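Local coordinates for protein Alpha/beta hydrolase (Pseudomonas aeruginosa PAO1, PDB 4R1D) that probably acts as a calcium-binding lipase effector (Tle4) of the H2 type VI secretion system, against which the producing cell is protected by its partner Tli4, at residues A[51-56]-A[537-542]; A[148-153]-A[543-548]; A[166-171]-A[547-552]. All coordinates share one frame; numbering follows the deposited sequence.

Interaction 1 (A[51-56]-A[537-542]); sequences VIFIPG and ESYNDA
F53 and Y539 bring together two parts of the chain nearly 500 residues apart, and they do so entirely through their rings. The aromatic pair is an offset edge-to-face stack: the rim of F53 is presented to the face of Y539, with ring centroids 5.7 Å apart and planes at 62°. The CE1-CZ side of F53 meets the CD2-CE2 side of Y539, F53 CE1 lying 3.8 Å from Y539 CE2 and F53 CZ 4.0 Å from Y539 CD2. With CG of F53 anti to the backbone N (chi1 -176°), the phenyl ring is carried out from strand 48-54 toward the tyrosine. The two side chains run past one another in opposite directions.

No hydrogen bond crosses the contact; the polar bonds lie within 537-542 or go to neighbours. The tyrosine hydroxyl hydrogen-bonds to the backbone carbonyl of T254, on the neighbouring strand 250-255, while the short 3-10 segment at residues 538-540 is held by bonds from N540 N to E537 O (2.9 Å) and from D541 N to S538 O (3.0 Å). D541 then caps the start of helix 542-556.

Further neighbours complete the buried setting: M148 of helix 141-155 packs on F53, the ring of Y144 meets that of F53, and the rings of H255 and H430 meet that of Y539. The contact thus joins the strand 48-54 to the connection leading into the C-terminal helix. Such packing on one face of a central parallel sheet belongs to the alpha/beta-hydrolase fold, in which the strand corresponding to 250-255 normally leads into the nucleophile elbow.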
ATOM      1  N   VAL A  51      22.388  -7.687   2.324  1.00 16.21           N
ATOM      2  CA  VAL A  51      21.867  -6.334   2.441  1.00 12.42           C
ATOM      3  C   VAL A  51      20.383  -6.397   2.092  1.00 13.27           C
ATOM      4  O   VAL A  51      20.036  -6.762   0.979  1.00 14.95           O
ATOM      5  CB  VAL A  51      22.603  -5.385   1.491  1.00 16.70           C
ATOM      6  CG1 VAL A  51      21.970  -3.996   1.506  1.00 15.83           C
ATOM      7  CG2 VAL A  51      24.090  -5.306   1.893  1.00 15.72           C
ATOM      8  N   ILE A  52      19.518  -6.039   3.041  1.00 13.48           N
ATOM      9  CA  ILE A  52      18.078  -6.123   2.838  1.00 14.60           C
ATOM     10  C   ILE A  52      17.538  -4.732   2.541  1.00 16.19           C
ATOM     11  O   ILE A  52      17.591  -3.848   3.392  1.00 14.01           O
ATOM     12  CB  ILE A  52      17.356  -6.633   4.106  1.00 14.69           C
ATOM     13  CG1 ILE A  52      18.064  -7.861   4.690  1.00 15.23           C
ATOM     14  CG2 ILE A  52      15.874  -6.934   3.794  1.00 16.76           C
ATOM     15  CD1 ILE A  52      18.127  -9.063   3.756  1.00 17.18           C
ATOM     16  N   PHE A  53      17.024  -4.537   1.334  1.00 14.10           N
ATOM     17  CA  PHE A  53      16.507  -3.233   0.960  1.00 11.15           C
ATOM     18  C   PHE A  53      15.025  -3.201   1.273  1.00 15.44           C
ATOM     19  O   PHE A  53      14.281  -4.100   0.870  1.00 15.29           O
ATOM     20  CB  PHE A  53      16.748  -2.968  -0.527  1.00 14.02           C
ATOM     21  CG  PHE A  53      16.323  -1.608  -0.960  1.00 12.77           C
ATOM     22  CD1 PHE A  53      17.156  -0.522  -0.770  1.00 15.14           C
ATOM     23  CD2 PHE A  53      15.077  -1.408  -1.533  1.00 11.76           C
ATOM     24  CE1 PHE A  53      16.771   0.737  -1.165  1.00 14.72           C
ATOM     25  CE2 PHE A  53      14.686  -0.137  -1.933  1.00 14.46           C
ATOM     26  CZ  PHE A  53      15.542   0.935  -1.735  1.00 16.27           C
ATOM     27  N   ILE A  54      14.609  -2.185   2.021  1.00 13.29           N
ATOM     28  CA  ILE A  54      13.226  -2.034   2.396  1.00 15.30           C
ATOM     29  C   ILE A  54      12.714  -0.744   1.769  1.00 13.61           C
ATOM     30  O   ILE A  54      13.194   0.344   2.100  1.00 14.75           O
ATOM     31  CB  ILE A  54      13.053  -1.984   3.926  1.00 13.48           C
ATOM     32  CG1 ILE A  54      13.777  -3.169   4.587  1.00 15.15           C
ATOM     33  CG2 ILE A  54      11.557  -1.918   4.298  1.00 12.50           C
ATOM     34  CD1 ILE A  54      13.671  -3.212   6.120  1.00 14.91           C
ATOM     35  N   PRO A  55      11.735  -0.862   0.867  1.00 11.90           N
ATOM     36  CA  PRO A  55      11.197   0.270   0.111  1.00 12.52           C
ATOM     37  C   PRO A  55      10.273   1.124   0.974  1.00 13.69           C
ATOM     38  O   PRO A  55      10.042   0.811   2.136  1.00 13.48           O
ATOM     39  CB  PRO A  55      10.387  -0.403  -0.997  1.00 14.53           C
ATOM     40  CG  PRO A  55       9.914  -1.691  -0.360  1.00 12.01           C
ATOM     41  CD  PRO A  55      11.050  -2.133   0.535  1.00 10.58           C
ATOM     42  N   GLY A  56       9.748   2.194   0.391  1.00 13.76           N
ATOM     43  CA  GLY A  56       8.948   3.130   1.151  1.00 16.75           C
ATOM     44  C   GLY A  56       7.520   3.291   0.690  1.00 14.31           C
ATOM     45  O   GLY A  56       6.851   2.337   0.277  1.00 13.38           O
ATOM     46  N   GLU A 537      12.505   9.836  -5.690  1.00 18.94           N
ATOM     47  CA  GLU A 537      13.688   9.493  -6.464  1.00 22.95           C
ATOM     48  C   GLU A 537      14.983   9.662  -5.669  1.00 19.52           C
ATOM     49  O   GLU A 537      16.052   9.700  -6.254  1.00 16.71           O
ATOM     50  CB  GLU A 537      13.764  10.371  -7.719  1.00 27.98           C
ATOM     51  CG  GLU A 537      12.587  10.220  -8.666  1.00 31.54           C
ATOM     52  CD  GLU A 537      12.502   8.833  -9.260  1.00 32.58           C
ATOM     53  OE1 GLU A 537      13.563   8.257  -9.562  1.00 34.53           O
ATOM     54  OE2 GLU A 537      11.381   8.303  -9.419  1.00 33.86           O
ATOM     55  N   SER A 538      14.891   9.776  -4.348  1.00 13.87           N
ATOM     56  CA  SER A 538      16.079  10.106  -3.543  1.00 15.67           C
ATOM     57  C   SER A 538      17.277   9.173  -3.783  1.00 13.03           C
ATOM     58  O   SER A 538      18.428   9.622  -3.813  1.00 15.21           O
ATOM     59  CB  SER A 538      15.737  10.221  -2.042  1.00 15.29           C
ATOM     60  OG  SER A 538      15.331   8.981  -1.471  1.00 14.64           O
ATOM     61  N   TYR A 539      17.021   7.879  -3.958  1.00 14.42           N
ATOM     62  CA  TYR A 539      18.122   6.932  -4.089  1.00 12.13           C
ATOM     63  C   TYR A 539      18.765   6.986  -5.462  1.00 13.85           C
ATOM     64  O   TYR A 539      19.731   6.277  -5.730  1.00 14.67           O
ATOM     65  CB  TYR A 539      17.693   5.502  -3.739  1.00 12.26           C
ATOM     66  CG  TYR A 539      17.923   5.166  -2.287  1.00 13.40           C
ATOM     67  CD1 TYR A 539      19.183   5.361  -1.698  1.00 14.15           C
ATOM     68  CD2 TYR A 539      16.900   4.674  -1.497  1.00 13.31           C
ATOM     69  CE1 TYR A 539      19.406   5.055  -0.382  1.00 13.83           C
ATOM     70  CE2 TYR A 539      17.114   4.373  -0.155  1.00 11.50           C
ATOM     71  CZ  TYR A 539      18.373   4.568   0.392  1.00 12.63           C
ATOM     72  OH  TYR A 539      18.591   4.264   1.712  1.00 14.17           O
ATOM     73  N   ASN A 540      18.212   7.822  -6.335  1.00 13.22           N
ATOM     74  CA  ASN A 540      18.876   8.103  -7.610  1.00 14.77           C
ATOM     75  C   ASN A 540      19.805   9.332  -7.561  1.00 16.87           C
ATOM     76  O   ASN A 540      20.385   9.730  -8.578  1.00 16.47           O
ATOM     77  CB  ASN A 540      17.839   8.223  -8.729  1.00 13.04           C
ATOM     78  CG  ASN A 540      17.159   6.895  -9.018  1.00 13.39           C
ATOM     79  OD1 ASN A 540      15.929   6.807  -9.092  1.00 18.77           O
ATOM     80  ND2 ASN A 540      17.961   5.854  -9.164  1.00 11.93           N
ATOM     81  N   ASP A 541      19.952   9.912  -6.376  1.00 14.35           N
ATOM     82  CA  ASP A 541      20.849  11.053  -6.181  1.00 15.69           C
ATOM     83  C   ASP A 541      22.164  10.544  -5.612  1.00 18.55           C
ATOM     84  O   ASP A 541      22.166   9.703  -4.710  1.00 15.14           O
ATOM     85  CB  ASP A 541      20.220  12.073  -5.222  1.00 16.23           C
ATOM     86  CG  ASP A 541      21.086  13.321  -5.031  1.00 18.69           C
ATOM     87  OD1 ASP A 541      22.071  13.259  -4.270  1.00 16.96           O
ATOM     88  OD2 ASP A 541      20.757  14.363  -5.626  1.00 17.87           O
ATOM     89  N   ALA A 542      23.279  11.046  -6.143  1.00 16.88           N
ATOM     90  CA  ALA A 542      24.604  10.588  -5.731  1.00 16.87           C
ATOM     91  C   ALA A 542      24.837  10.639  -4.222  1.00 16.91           C
ATOM     92  O   ALA A 542      25.552   9.808  -3.672  1.00 14.99           O
ATOM     93  CB  ALA A 542      25.692  11.394  -6.459  1.00 20.51           C
TER

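Interaction 2 (A[148-153]-A[543-548]); sequences MGLMER and RAQWAA. With CA (calcium ion), chain C.
Helices 141-155 and 542-556 approach each other through L150 and M151 on one side and Q545 and A548 on the other, with the CA atoms of M151 and Q545 the nearest pair at 8.1 Å. The tighter meeting is between L150 and Q545, whose side chains cross at about a right angle. One methyl of the leucine does the touching: L150 CD2 sits over the flat of the glutamine amide, 3.5 Å from Q545 CD and 3.4 Å from Q545 OE1, and it also brushes the aliphatic CB and CG. Q545 runs extended beyond CG, chi2 171°, which lays its length beneath that methyl. Its amide nitrogen is engaged by the backbone carbonyl of Y539, a bond that probably fixes the rotation of the amide plane. Deeper in, M151 SD rests 4.4 Å from A548 CB, a loose apolar touch, while M151 also packs on F53 of the central sheet.

E152 serves another purpose. Its OE2 binds the calcium ion at 2.4 Å, alongside D156, D203, the carbonyl of F202 and two waters, and its OE1 is gripped by R134 and by the backbone N of V204. No hydrogen bond links the two helical segments, so their union rests on shape and dispersion, while the carboxylate of E152 is committed to the metal and its surroundings.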
ATOM      1  N   MET A 148      19.630  -0.593  -6.022  1.00 12.97           N
ATOM      2  CA  MET A 148      19.887  -1.967  -5.646  1.00 12.20           C
ATOM      3  C   MET A 148      21.010  -2.549  -6.512  1.00 12.97           C
ATOM      4  O   MET A 148      21.879  -3.252  -6.017  1.00 13.29           O
ATOM      5  CB  MET A 148      18.614  -2.806  -5.727  1.00 12.02           C
ATOM      6  CG  MET A 148      17.667  -2.517  -4.552  1.00 15.94           C
ATOM      7  SD  MET A 148      16.313  -3.724  -4.455  1.00 15.19           S
ATOM      8  CE  MET A 148      15.394  -3.351  -5.953  1.00 16.81           C
ATOM      9  N   GLY A 149      20.997  -2.224  -7.797  1.00 15.28           N
ATOM     10  CA  GLY A 149      21.998  -2.752  -8.705  1.00 15.52           C
ATOM     11  C   GLY A 149      23.341  -2.082  -8.481  1.00 18.69           C
ATOM     12  O   GLY A 149      24.393  -2.701  -8.651  1.00 16.20           O
ATOM     13  N   LEU A 150      23.307  -0.811  -8.104  1.00 11.65           N
ATOM     14  CA  LEU A 150      24.553  -0.072  -7.818  1.00 13.47           C
ATOM     15  C   LEU A 150      25.268  -0.635  -6.595  1.00 15.82           C
ATOM     16  O   LEU A 150      26.485  -0.853  -6.608  1.00 16.83           O
ATOM     17  CB  LEU A 150      24.249   1.412  -7.596  1.00 17.85           C
ATOM     18  CG  LEU A 150      25.460   2.247  -7.167  1.00 18.26           C
ATOM     19  CD1 LEU A 150      26.500   2.246  -8.278  1.00 20.62           C
ATOM     20  CD2 LEU A 150      25.045   3.675  -6.841  1.00 20.67           C
ATOM     21  N   MET A 151      24.519  -0.829  -5.514  1.00 15.14           N
ATOM     22  CA  MET A 151      25.091  -1.383  -4.305  1.00 16.25           C
ATOM     23  C   MET A 151      25.644  -2.775  -4.590  1.00 15.26           C
ATOM     24  O   MET A 151      26.708  -3.158  -4.093  1.00 15.02           O
ATOM     25  CB  MET A 151      24.042  -1.433  -3.191  1.00 13.28           C
ATOM     26  CG  MET A 151      23.628  -0.067  -2.695  1.00 15.10           C
ATOM     27  SD  MET A 151      22.641  -0.153  -1.175  1.00 19.48           S
ATOM     28  CE  MET A 151      21.127  -0.975  -1.754  1.00 18.39           C
ATOM     29  N   GLU A 152      24.917  -3.538  -5.393  1.00 14.00           N
ATOM     30  CA  GLU A 152      25.349  -4.902  -5.698  1.00 18.00           C
ATOM     31  C   GLU A 152      26.715  -4.881  -6.389  1.00 16.32           C
ATOM     32  O   GLU A 152      27.636  -5.597  -5.986  1.00 17.59           O
ATOM     33  CB  GLU A 152      24.316  -5.602  -6.585  1.00 15.05           C
ATOM     34  CG  GLU A 152      24.603  -7.077  -6.841  1.00 19.88           C
ATOM     35  CD  GLU A 152      24.062  -7.988  -5.752  1.00 21.27           C
ATOM     36  OE1 GLU A 152      23.076  -7.633  -5.084  1.00 18.33           O
ATOM     37  OE2 GLU A 152      24.621  -9.079  -5.557  1.00 25.19           O
ATOM     38  N   ARG A 153      26.848  -4.063  -7.429  1.00 17.95           N
ATOM     39  CA  ARG A 153      28.112  -4.031  -8.168  1.00 19.31           C
ATOM     40  C   ARG A 153      29.225  -3.380  -7.363  1.00 17.77           C
ATOM     41  O   ARG A 153      30.370  -3.849  -7.374  1.00 19.08           O
ATOM     42  CB  ARG A 153      27.976  -3.371  -9.548  1.00 19.54           C
ATOM     43  CG  ARG A 153      27.704  -1.882  -9.613  1.00 21.37           C
ATOM     44  CD  ARG A 153      27.676  -1.434 -11.093  1.00 29.01           C
ATOM     45  NE  ARG A 153      27.563   0.012 -11.242  1.00 31.73           N
ATOM     46  CZ  ARG A 153      28.584   0.820 -11.513  1.00 29.37           C
ATOM     47  NH1 ARG A 153      29.805   0.325 -11.690  1.00 25.05           N
ATOM     48  NH2 ARG A 153      28.379   2.125 -11.617  1.00 34.02           N
ATOM     49  N   ARG A 543      24.265  11.632  -3.549  1.00 15.86           N
ATOM     50  CA  ARG A 543      24.479  11.765  -2.107  1.00 15.69           C
ATOM     51  C   ARG A 543      23.797  10.654  -1.312  1.00 13.33           C
ATOM     52  O   ARG A 543      24.333  10.182  -0.301  1.00 13.41           O
ATOM     53  CB  ARG A 543      23.994  13.127  -1.619  1.00 17.78           C
ATOM     54  CG  ARG A 543      24.839  14.276  -2.140  1.00 17.10           C
ATOM     55  CD  ARG A 543      24.099  15.585  -1.936  1.00 16.92           C
ATOM     56  NE  ARG A 543      22.954  15.674  -2.834  1.00 18.20           N
ATOM     57  CZ  ARG A 543      22.265  16.791  -3.041  1.00 16.73           C
ATOM     58  NH1 ARG A 543      22.590  17.899  -2.381  1.00 17.41           N
ATOM     59  NH2 ARG A 543      21.257  16.802  -3.900  1.00 17.10           N
ATOM     60  N   ALA A 544      22.599  10.262  -1.752  1.00 16.24           N
ATOM     61  CA  ALA A 544      21.868   9.195  -1.068  1.00 14.31           C
ATOM     62  C   ALA A 544      22.621   7.892  -1.239  1.00 12.52           C
ATOM     63  O   ALA A 544      22.723   7.098  -0.301  1.00 14.32           O
ATOM     64  CB  ALA A 544      20.443   9.065  -1.615  1.00 12.67           C
ATOM     65  N   GLN A 545      23.129   7.672  -2.451  1.00 15.26           N
ATOM     66  CA  GLN A 545      23.914   6.481  -2.779  1.00 14.15           C
ATOM     67  C   GLN A 545      25.199   6.431  -1.957  1.00 14.71           C
ATOM     68  O   GLN A 545      25.562   5.386  -1.410  1.00 13.42           O
ATOM     69  CB  GLN A 545      24.230   6.458  -4.284  1.00 16.57           C
ATOM     70  CG  GLN A 545      22.950   6.403  -5.146  1.00 14.51           C
ATOM     71  CD  GLN A 545      23.192   6.595  -6.630  1.00 23.42           C
ATOM     72  OE1 GLN A 545      24.286   6.963  -7.051  1.00 20.26           O
ATOM     73  NE2 GLN A 545      22.155   6.351  -7.434  1.00 23.94           N
ATOM     74  N   TRP A 546      25.881   7.568  -1.884  1.00 14.17           N
ATOM     75  CA  TRP A 546      27.111   7.679  -1.092  1.00 10.90           C
ATOM     76  C   TRP A 546      26.809   7.331   0.353  1.00 14.56           C
ATOM     77  O   TRP A 546      27.494   6.528   0.963  1.00 14.55           O
ATOM     78  CB  TRP A 546      27.673   9.108  -1.154  1.00 13.99           C
ATOM     79  CG  TRP A 546      29.070   9.205  -0.591  1.00 16.48           C
ATOM     80  CD1 TRP A 546      30.238   9.137  -1.299  1.00 20.43           C
ATOM     81  CD2 TRP A 546      29.449   9.356   0.791  1.00 14.03           C
ATOM     82  NE1 TRP A 546      31.313   9.249  -0.451  1.00 18.49           N
ATOM     83  CE2 TRP A 546      30.855   9.376   0.837  1.00 15.26           C
ATOM     84  CE3 TRP A 546      28.731   9.483   1.990  1.00 14.16           C
ATOM     85  CZ2 TRP A 546      31.562   9.507   2.033  1.00 16.62           C
ATOM     86  CZ3 TRP A 546      29.432   9.611   3.174  1.00 15.76           C
ATOM     87  CH2 TRP A 546      30.836   9.633   3.187  1.00 15.54           C
ATOM     88  N   ALA A 547      25.779   7.959   0.914  1.00 12.08           N
ATOM     89  CA  ALA A 547      25.455   7.725   2.315  1.00 13.04           C
ATOM     90  C   ALA A 547      25.069   6.271   2.621  1.00 13.68           C
ATOM     91  O   ALA A 547      25.349   5.770   3.706  1.00 13.90           O
ATOM     92  CB  ALA A 547      24.359   8.694   2.792  1.00 14.13           C
ATOM     93  N   ALA A 548      24.410   5.611   1.673  1.00 13.19           N
ATOM     94  CA  ALA A 548      24.062   4.201   1.836  1.00 14.14           C
ATOM     95  C   ALA A 548      25.308   3.311   1.831  1.00 12.48           C
ATOM     96  O   ALA A 548      25.501   2.484   2.723  1.00 13.55           O
ATOM     97  CB  ALA A 548      23.098   3.760   0.749  1.00 14.89           C
TER
HETATM   98 CA    CA C 601      26.743  -9.885  -4.714  1.00 22.22          CA
HETATM   99  O   HOH W   1      26.101 -11.460  -6.646  1.00 29.64           O
HETATM  100  O   HOH W   2      28.504 -11.810  -4.325  1.00 28.46           O

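Interaction 3 (A[166-171]-A[547-552]); sequences AWWNDE and AALYGV
Apolar packing of two consecutive tryptophans, W167 and W168, against a single leucine, L549, joins the loop after strand 163-164 to the C-terminal helix 542-556. The leucine divides its branches between the two indoles. L549 CD1 lies over a face of W167 in a CH-pi contact, 4.2 Å from the centroid of the six-membered ring and 29° off its normal, and its closest ring atom is W167 CH2 at 3.8 Å. L549 CD2 turns instead to W168, whose CH2 it meets at 4.0 Å; L549 CB reaches both rings. Because CG is set anti to the carbonyl carbon (chi1 -70°), the branch point runs along beside the indoles rather than into them, and CB stays about as near to them as the methyls. W168 crosses the leucine at about a right angle.

Helix 542-556 is the last helix of this alpha/beta-hydrolase fold and lies against the central parallel sheet, where V552 packs on I251 and V253 and A547 on H430. L549, on the flank of the helix, also touches M151 of helix 141-155, and the tryptophan loop packs beside the junction of the two helices.

The loop is shaped to offer both rings at once. A type I turn runs from W167 to D170, closed by D170 N to W167 O at 3.2 Å, and W167 opens it with a positive phi of 78°. On the face of the W167 indole opposite L549 lies E171 CB, 3.4 Å above the ring plane and offset toward the rim. W167 CE3 in turn leans over the W168 ring, offset toward its rim. The indole nitrogen of W168 is satisfied by the backbone carbonyl of R154, while the carbonyl of E171 accepts a hydrogen bond from W546.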
ATOM      1  N   ALA A 166      37.278   1.121  -8.522  1.00 20.51           N
ATOM      2  CA  ALA A 166      36.673   2.403  -8.863  1.00 22.36           C
ATOM      3  C   ALA A 166      35.674   2.855  -7.819  1.00 18.94           C
ATOM      4  O   ALA A 166      34.958   2.037  -7.238  1.00 21.43           O
ATOM      5  CB  ALA A 166      36.000   2.325 -10.239  1.00 25.52           C
ATOM      6  N   TRP A 167      35.637   4.167  -7.602  1.00 20.73           N
ATOM      7  CA  TRP A 167      34.730   4.806  -6.648  1.00 20.47           C
ATOM      8  C   TRP A 167      35.212   4.644  -5.205  1.00 20.01           C
ATOM      9  O   TRP A 167      35.368   5.635  -4.475  1.00 18.29           O
ATOM     10  CB  TRP A 167      33.286   4.310  -6.824  1.00 18.44           C
ATOM     11  CG  TRP A 167      32.284   5.225  -6.171  1.00 16.61           C
ATOM     12  CD1 TRP A 167      31.711   6.343  -6.714  1.00 20.57           C
ATOM     13  CD2 TRP A 167      31.768   5.113  -4.842  1.00 14.73           C
ATOM     14  NE1 TRP A 167      30.856   6.929  -5.801  1.00 21.68           N
ATOM     15  CE2 TRP A 167      30.875   6.189  -4.647  1.00 15.76           C
ATOM     16  CE3 TRP A 167      31.960   4.196  -3.803  1.00 15.62           C
ATOM     17  CZ2 TRP A 167      30.181   6.373  -3.456  1.00 18.00           C
ATOM     18  CZ3 TRP A 167      31.271   4.381  -2.619  1.00 15.11           C
ATOM     19  CH2 TRP A 167      30.392   5.465  -2.454  1.00 15.63           C
ATOM     20  N   TRP A 168      35.471   3.402  -4.802  1.00 19.27           N
ATOM     21  CA  TRP A 168      35.985   3.134  -3.460  1.00 20.97           C
ATOM     22  C   TRP A 168      37.335   3.813  -3.261  1.00 19.25           C
ATOM     23  O   TRP A 168      37.686   4.192  -2.156  1.00 19.95           O
ATOM     24  CB  TRP A 168      36.143   1.633  -3.215  1.00 20.48           C
ATOM     25  CG  TRP A 168      34.850   0.863  -3.271  1.00 14.99           C
ATOM     26  CD1 TRP A 168      34.482  -0.050  -4.218  1.00 16.98           C
ATOM     27  CD2 TRP A 168      33.755   0.965  -2.359  1.00 15.74           C
ATOM     28  NE1 TRP A 168      33.228  -0.543  -3.937  1.00 18.76           N
ATOM     29  CE2 TRP A 168      32.757   0.069  -2.804  1.00 18.06           C
ATOM     30  CE3 TRP A 168      33.519   1.719  -1.207  1.00 16.79           C
ATOM     31  CZ2 TRP A 168      31.544  -0.091  -2.132  1.00 18.93           C
ATOM     32  CZ3 TRP A 168      32.320   1.554  -0.537  1.00 16.63           C
ATOM     33  CH2 TRP A 168      31.345   0.658  -1.002  1.00 15.78           C
ATOM     34  N   ASN A 169      38.088   3.951  -4.346  1.00 18.22           N
ATOM     35  CA  ASN A 169      39.447   4.480  -4.238  1.00 20.61           C
ATOM     36  C   ASN A 169      39.534   5.996  -4.212  1.00 20.30           C
ATOM     37  O   ASN A 169      40.635   6.556  -4.124  1.00 25.09           O
ATOM     38  CB  ASN A 169      40.347   3.919  -5.351  1.00 21.27           C
ATOM     39  CG  ASN A 169      40.016   4.482  -6.726  1.00 26.77           C
ATOM     40  OD1 ASN A 169      39.214   5.406  -6.872  1.00 23.09           O
ATOM     41  ND2 ASN A 169      40.644   3.915  -7.749  1.00 26.72           N
ATOM     42  N   ASP A 170      38.391   6.669  -4.281  1.00 19.58           N
ATOM     43  CA  ASP A 170      38.387   8.131  -4.304  1.00 21.51           C
ATOM     44  C   ASP A 170      37.111   8.670  -3.671  1.00 22.07           C
ATOM     45  O   ASP A 170      37.121   9.135  -2.522  1.00 21.11           O
ATOM     46  CB  ASP A 170      38.537   8.622  -5.747  1.00 17.97           C
ATOM     47  CG  ASP A 170      38.596  10.147  -5.862  1.00 28.27           C
ATOM     48  OD1 ASP A 170      38.368  10.859  -4.859  1.00 26.42           O
ATOM     49  OD2 ASP A 170      38.854  10.631  -6.977  1.00 30.74           O
ATOM     50  N   GLU A 171      36.008   8.580  -4.407  1.00 20.47           N
ATOM     51  CA  GLU A 171      34.730   9.108  -3.940  1.00 19.20           C
ATOM     52  C   GLU A 171      34.321   8.632  -2.536  1.00 18.12           C
ATOM     53  O   GLU A 171      33.826   9.420  -1.718  1.00 18.35           O
ATOM     54  CB  GLU A 171      33.619   8.791  -4.958  1.00 19.26           C
ATOM     55  CG  GLU A 171      33.727   9.563  -6.279  1.00 21.36           C
ATOM     56  CD  GLU A 171      34.565   8.852  -7.350  1.00 25.87           C
ATOM     57  OE1 GLU A 171      35.480   8.069  -7.010  1.00 23.19           O
ATOM     58  OE2 GLU A 171      34.307   9.090  -8.550  1.00 33.47           O
ATOM     59  N   ALA A 547      25.779   7.959   0.914  1.00 12.08           N
ATOM     60  CA  ALA A 547      25.455   7.725   2.315  1.00 13.04           C
ATOM     61  C   ALA A 547      25.069   6.271   2.621  1.00 13.68           C
ATOM     62  O   ALA A 547      25.349   5.770   3.706  1.00 13.90           O
ATOM     63  CB  ALA A 547      24.359   8.694   2.792  1.00 14.13           C
ATOM     64  N   ALA A 548      24.410   5.611   1.673  1.00 13.19           N
ATOM     65  CA  ALA A 548      24.062   4.201   1.836  1.00 14.14           C
ATOM     66  C   ALA A 548      25.308   3.311   1.831  1.00 12.48           C
ATOM     67  O   ALA A 548      25.501   2.484   2.723  1.00 13.55           O
ATOM     68  CB  ALA A 548      23.098   3.760   0.749  1.00 14.89           C
ATOM     69  N   LEU A 549      26.157   3.479   0.825  1.00 15.72           N
ATOM     70  CA  LEU A 549      27.354   2.654   0.744  1.00 14.85           C
ATOM     71  C   LEU A 549      28.294   2.927   1.917  1.00 16.77           C
ATOM     72  O   LEU A 549      28.891   2.009   2.474  1.00 13.60           O
ATOM     73  CB  LEU A 549      28.055   2.868  -0.596  1.00 12.47           C
ATOM     74  CG  LEU A 549      27.269   2.270  -1.769  1.00 14.32           C
ATOM     75  CD1 LEU A 549      27.743   2.874  -3.058  1.00 15.78           C
ATOM     76  CD2 LEU A 549      27.412   0.737  -1.773  1.00 14.80           C
ATOM     77  N   TYR A 550      28.415   4.197   2.294  1.00 14.27           N
ATOM     78  CA  TYR A 550      29.199   4.570   3.465  1.00 13.30           C
ATOM     79  C   TYR A 550      28.681   3.848   4.711  1.00 16.62           C
ATOM     80  O   TYR A 550      29.455   3.265   5.467  1.00 14.13           O
ATOM     81  CB  TYR A 550      29.133   6.089   3.678  1.00 15.01           C
ATOM     82  CG  TYR A 550      29.769   6.554   4.952  1.00 14.77           C
ATOM     83  CD1 TYR A 550      31.122   6.875   4.997  1.00 19.17           C
ATOM     84  CD2 TYR A 550      29.019   6.697   6.117  1.00 16.49           C
ATOM     85  CE1 TYR A 550      31.717   7.318   6.175  1.00 16.03           C
ATOM     86  CE2 TYR A 550      29.610   7.137   7.304  1.00 17.92           C
ATOM     87  CZ  TYR A 550      30.954   7.444   7.319  1.00 15.06           C
ATOM     88  OH  TYR A 550      31.538   7.866   8.484  1.00 17.60           O
ATOM     89  N   GLY A 551      27.368   3.882   4.926  1.00 16.59           N
ATOM     90  CA  GLY A 551      26.784   3.183   6.053  1.00 14.59           C
ATOM     91  C   GLY A 551      27.111   1.691   6.048  1.00 15.00           C
ATOM     92  O   GLY A 551      27.482   1.112   7.069  1.00 13.35           O
ATOM     93  N   VAL A 552      26.991   1.065   4.884  1.00 16.36           N
ATOM     94  CA  VAL A 552      27.229  -0.376   4.795  1.00 16.83           C
ATOM     95  C   VAL A 552      28.667  -0.721   5.170  1.00 15.53           C
ATOM     96  O   VAL A 552      28.914  -1.673   5.930  1.00 14.42           O
ATOM     97  CB  VAL A 552      26.886  -0.908   3.407  1.00 15.33           C
ATOM     98  CG1 VAL A 552      27.397  -2.348   3.226  1.00 14.10           C
ATOM     99  CG2 VAL A 552      25.373  -0.829   3.194  1.00 12.44           C
TER

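How the interactions relate
Interactions 1, 2 and 3 follow one another outward from the centre of the chain, and all three involve helix 542-556 or the turn that leads into it. Interaction 1 is a buried ring-on-ring meeting at the sheet; interaction 2, partly buried, sets helix against helix and mixes an amide with methyl groups; interaction 3, farthest out, is again largely buried, with two tryptophans of a loop against the helix. Y539 of interaction 1 also packs on A544 and A548, while interactions 2 and 3 share A547 and A548 and meet where W546 packs on W167. None has a hydrogen bond between its own segments, and interaction 2 alone contains a calcium ligand.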